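PDB 4L7T: NanU sialic acid binding protein from Bacteroides fragilis, which binds sialic acid with high affinity at the bacterial outer membrane as a SusD-family protein, probably handing it to the partner transporter NanO. Local coordinates for residues K331-R334 / R339-A342; N443-G448 / E459-F464. All coordinates share one frame; numbering follows the deposited sequence. Where two conformers were deposited one is given.

Interaction 1: K331-R334 / R339-A342; sequences KAFR and RKDA
Phe333 lays its ring against the start of helix 339-343. Its CB already lies near the CB of Lys340. CG stands anti to the carbonyl carbon (chi1 -58°), which carries the ring across to the helix. Along one side of the ring Phe333 CD2 comes within 3.5 Å of Lys340 CB and 3.8 Å of Lys340 CG, while CE2 lies near Lys340 CA, which stands over the face. On the other side Phe333 CE1 rests 3.7 Å from Arg339 CB. Phe333 CZ, the far tip, lies 4.1 Å from Arg339 O. The ring face lies over backbone: Lys340 CA and Arg339 C sit on the same side of it, offset toward the rim, and Lys340 CA makes a CH-pi contact with the ring.

Within this SusD-family protein, the loop leaving helix 328-331 returns after four intervening residues to the next short helix. A flat phenyl suits the place because it can lie on the first turn of a helix without asking for a polar partner. Of its side chain, Lys340 lends the inner methylenes CB and CG. With CG anti to the backbone N (chi1 174°), its extended chain runs from the ring toward the cation-pi partner Tyr329. Arg339 likewise gives the ring its CB, then bends at chi3, and its guanidinium plane lies 49° from the phenyl. That group forms salt bridges with Asp337, Glu459 and Glu463, which would offset its charge in these buried surroundings, and Arg462 of helix 452-463 packs against the Phe333 side chain.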
# COMPACT_ATOMS: atom_id res chain seq x y z
N LYS A 331 -1.73 -11.71 -19.09
CA LYS A 331 -3.05 -12.08 -18.53
C LYS A 331 -3.74 -11.00 -17.69
O LYS A 331 -4.83 -11.26 -17.21
CB LYS A 331 -2.98 -13.35 -17.67
CG LYS A 331 -2.77 -14.58 -18.57
CD LYS A 331 -2.62 -15.82 -17.74
CE LYS A 331 -2.64 -17.00 -18.70
NZ LYS A 331 -3.22 -18.15 -17.99
N ALA A 332 -3.06 -9.91 -17.39
CA ALA A 332 -3.62 -8.93 -16.45
C ALA A 332 -4.52 -7.90 -17.09
O ALA A 332 -5.39 -7.36 -16.35
CB ALA A 332 -2.55 -8.23 -15.68
N PHE A 333 -4.21 -7.53 -18.34
CA PHE A 333 -4.83 -6.32 -18.91
C PHE A 333 -5.43 -6.61 -20.27
O PHE A 333 -4.81 -7.27 -21.08
CB PHE A 333 -3.84 -5.14 -19.05
CG PHE A 333 -3.20 -4.74 -17.76
CD1 PHE A 333 -3.84 -3.83 -16.89
CD2 PHE A 333 -1.96 -5.26 -17.39
CE1 PHE A 333 -3.23 -3.45 -15.66
CE2 PHE A 333 -1.37 -4.90 -16.18
CZ PHE A 333 -1.98 -3.97 -15.33
N ARG A 334 -6.63 -6.05 -20.52
CA ARG A 334 -7.21 -6.02 -21.89
C ARG A 334 -6.43 -5.09 -22.83
O ARG A 334 -5.82 -4.11 -22.40
CB ARG A 334 -8.67 -5.56 -21.80
CG ARG A 334 -9.58 -6.33 -20.90
CD ARG A 334 -9.70 -7.86 -21.17
NE ARG A 334 -10.00 -8.11 -22.59
CZ ARG A 334 -11.23 -8.30 -23.08
NH1 ARG A 334 -12.31 -8.29 -22.29
NH2 ARG A 334 -11.36 -8.49 -24.41
N ARG A 339 -2.54 1.07 -18.36
CA ARG A 339 -1.93 0.68 -17.08
C ARG A 339 -0.90 -0.44 -17.27
O ARG A 339 -0.01 -0.60 -16.42
CB ARG A 339 -2.95 0.27 -16.01
CG ARG A 339 -3.98 1.39 -15.68
CD ARG A 339 -4.97 0.86 -14.68
NE ARG A 339 -5.95 0.02 -15.35
CZ ARG A 339 -7.19 -0.27 -14.92
NH1 ARG A 339 -7.64 0.10 -13.70
NH2 ARG A 339 -8.01 -1.04 -15.65
N LYS A 340 -0.97 -1.16 -18.38
CA LYS A 340 -0.06 -2.33 -18.62
C LYS A 340 1.34 -1.80 -18.84
O LYS A 340 2.24 -2.10 -18.05
CB LYS A 340 -0.54 -3.13 -19.82
CG LYS A 340 0.46 -4.26 -20.21
CD LYS A 340 0.02 -5.02 -21.46
CE LYS A 340 1.09 -6.03 -21.84
NZ LYS A 340 0.51 -7.13 -22.70
N ASP A 341 1.56 -0.94 -19.83
CA ASP A 341 2.85 -0.28 -20.02
C ASP A 341 3.36 0.62 -18.90
O ASP A 341 4.57 0.70 -18.66
CB ASP A 341 2.83 0.56 -21.32
CG ASP A 341 2.92 -0.29 -22.59
OD1 ASP A 341 3.19 -1.54 -22.54
OD2 ASP A 341 2.72 0.28 -23.69
N ALA A 342 2.45 1.29 -18.17
CA ALA A 342 2.87 2.10 -17.04
C ALA A 342 3.30 1.19 -15.89
O ALA A 342 4.08 1.61 -15.08
CB ALA A 342 1.73 3.00 -16.55

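Interaction 2: N443-G448 / E459-F464; sequences NKYMSG and ERMREF. With EDO (1,2-ethanediol), chain D.
Met461 sends CG anti to its backbone N (chi1 -165°) and stays extended to the methyl, and its thioether reaches from helix 452-463 to the loop 443-448. Met446 answers with CG between the backbone N and the carbonyl carbon (chi1 60°) and a bend at chi3, which turns Met446 CE to 3.8 Å from Met461 SD. The two thioethers cross at a slant. Met461 CE continues to Tyr445, lying 3.9 Å from Tyr445 CD1 and also close to CB, while Met461 SD is 3.7 Å from Tyr445 O. These contacts belong to one of two deposited Met461 conformers and are not the only arrangement. Methionines suit this interface because their long, unbranched chains can adapt to the uneven surface of a loop against a helix.

Arg462 passes Met446 at about a right angle, its NH2 3.4 Å from Met446 SD. Its strongest polar ties lie beyond this pair: NE bonds to Ala332 O and NH1 makes a salt bridge with Asp435. Tyr445 OH, at the far end of the ring, is hydrogen-bonded to Asp327.

In the loop, Asn443 OD1 accepts from Tyr445 N at 3.0 Å, with the donor in the carbonyl plane and an N-H...O angle of 150°. Taking a backbone N-H two residues on is the mark of an Asx turn, here at the point where the loop leads into Tyr445 and Met446, the residues that meet the helix.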
# COMPACT_ATOMS: atom_id res chain seq x y z
N ASN A 443 -7.60 -18.16 -16.78
CA ASN A 443 -6.90 -16.97 -16.19
C ASN A 443 -7.06 -17.05 -14.70
O ASN A 443 -8.14 -16.85 -14.20
CB ASN A 443 -7.51 -15.66 -16.75
CG ASN A 443 -6.75 -14.42 -16.30
OD1 ASN A 443 -6.19 -14.42 -15.20
ND2 ASN A 443 -6.63 -13.40 -17.18
N LYS A 444 -6.02 -17.48 -13.98
CA LYS A 444 -6.20 -17.71 -12.53
C LYS A 444 -6.24 -16.41 -11.71
O LYS A 444 -6.55 -16.50 -10.51
CB LYS A 444 -5.07 -18.54 -11.92
CG LYS A 444 -3.73 -17.84 -11.95
CD LYS A 444 -2.57 -18.79 -11.54
CE LYS A 444 -1.61 -18.10 -10.60
NZ LYS A 444 -2.11 -17.95 -9.17
N TYR A 445 -5.95 -15.28 -12.37
CA TYR A 445 -5.73 -14.01 -11.65
C TYR A 445 -7.01 -13.19 -11.48
O TYR A 445 -7.12 -12.33 -10.58
CB TYR A 445 -4.68 -13.17 -12.36
CG TYR A 445 -3.35 -13.85 -12.49
CD1 TYR A 445 -2.48 -13.93 -11.39
CD2 TYR A 445 -2.95 -14.35 -13.73
CE1 TYR A 445 -1.27 -14.56 -11.51
CE2 TYR A 445 -1.71 -15.02 -13.89
CZ TYR A 445 -0.88 -15.09 -12.76
OH TYR A 445 0.33 -15.74 -12.83
N MET A 446 -8.02 -13.50 -12.28
CA MET A 446 -9.14 -12.59 -12.45
C MET A 446 -10.21 -13.21 -13.28
O MET A 446 -9.92 -14.06 -14.13
CB MET A 446 -8.74 -11.24 -13.04
CG MET A 446 -8.08 -11.25 -14.43
SD MET A 446 -7.46 -9.67 -15.05
CE MET A 446 -6.36 -9.06 -13.75
N SER A 447 -11.45 -12.76 -13.05
CA SER A 447 -12.57 -13.34 -13.81
C SER A 447 -13.45 -12.27 -14.36
O SER A 447 -13.14 -11.07 -14.24
CB SER A 447 -13.30 -14.43 -13.00
OG SER A 447 -13.76 -13.99 -11.78
N GLY A 448 -14.52 -12.66 -15.04
CA GLY A 448 -15.33 -11.68 -15.74
C GLY A 448 -16.22 -10.82 -14.84
O GLY A 448 -16.42 -11.07 -13.62
N GLU A 459 -10.51 -4.98 -10.90
CA GLU A 459 -10.20 -3.60 -11.19
C GLU A 459 -9.07 -3.13 -10.22
O GLU A 459 -8.16 -2.39 -10.63
CB GLU A 459 -11.41 -2.69 -11.00
CG GLU A 459 -11.16 -1.31 -11.76
CD GLU A 459 -10.97 -1.49 -13.25
OE1 GLU A 459 -11.63 -2.44 -13.83
OE2 GLU A 459 -10.28 -0.71 -13.89
N ARG A 460 -9.13 -3.59 -8.99
CA ARG A 460 -8.08 -3.24 -8.00
C ARG A 460 -6.76 -3.88 -8.35
O ARG A 460 -5.73 -3.31 -8.06
CB ARG A 460 -8.57 -3.59 -6.60
CG ARG A 460 -9.75 -2.70 -6.10
CD ARG A 460 -10.11 -2.94 -4.61
NE ARG A 460 -9.03 -2.60 -3.66
CZ ARG A 460 -8.81 -1.36 -3.17
NH1 ARG A 460 -9.62 -0.36 -3.49
NH2 ARG A 460 -7.85 -1.11 -2.24
N MET A 461 -6.79 -5.07 -8.94
CA MET A 461 -5.54 -5.71 -9.32
C MET A 461 -4.87 -4.95 -10.47
O MET A 461 -3.64 -4.77 -10.46
CB MET A 461 -5.74 -7.16 -9.72
CG MET A 461 -4.43 -7.84 -9.73
SD MET A 461 -4.75 -9.50 -10.35
CE MET A 461 -3.39 -10.44 -9.78
N ARG A 462 -5.67 -4.40 -11.38
CA ARG A 462 -5.14 -3.70 -12.55
C ARG A 462 -4.67 -2.32 -12.09
O ARG A 462 -3.69 -1.80 -12.61
CB ARG A 462 -6.22 -3.53 -13.60
CG ARG A 462 -6.63 -4.86 -14.19
CD ARG A 462 -7.70 -4.71 -15.25
NE ARG A 462 -7.80 -5.99 -16.00
CZ ARG A 462 -8.83 -6.38 -16.74
NH1 ARG A 462 -10.00 -5.73 -16.74
NH2 ARG A 462 -8.78 -7.54 -17.42
N GLU A 463 -5.35 -1.72 -11.13
CA GLU A 463 -5.07 -0.31 -10.73
C GLU A 463 -3.90 -0.18 -9.72
O GLU A 463 -3.18 0.85 -9.73
CB GLU A 463 -6.36 0.22 -10.03
CG GLU A 463 -6.43 1.76 -9.71
CD GLU A 463 -6.29 2.66 -10.97
OE1 GLU A 463 -6.69 2.29 -12.11
OE2 GLU A 463 -5.73 3.79 -10.75
N PHE A 464 -3.68 -1.22 -8.90
CA PHE A 464 -2.77 -1.07 -7.74
C PHE A 464 -1.64 -2.07 -7.66
O PHE A 464 -1.07 -2.29 -6.61
CB PHE A 464 -3.61 -1.16 -6.45
CG PHE A 464 -4.62 -0.07 -6.32
CD1 PHE A 464 -4.23 1.24 -6.24
CD2 PHE A 464 -5.96 -0.38 -6.33
CE1 PHE A 464 -5.21 2.25 -6.15
CE2 PHE A 464 -6.95 0.66 -6.24
CZ PHE A 464 -6.56 1.92 -6.15
C1 EDO D . -2.97 -5.31 -6.72
O1 EDO D . -2.50 -5.60 -8.11
C2 EDO D . -4.28 -4.67 -6.18
O2 EDO D . -5.42 -5.35 -5.50

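Interactions 1 and 2 are both buried, with centres about 10 Å apart on the same side of the chain's centre, and each packs a loop on a helix that follows it. They meet through the Arg339-Glu459 salt bridge, a probable hydrogen bond from Asn443 ND2 to Lys331 O, and packing, with Ala332 O 3.3 Å from Met446 CE. The chemistry differs with the elements joined. Residues 331-334 and 339-342 rely on an aromatic face against the first turn of a short helix, with a partly exposed lysine at one side. Residues 443-448 and 459-464 instead meet largely through thioethers, one of them in two conformers, toward the end of a longer helix, where all four touching residues are buried.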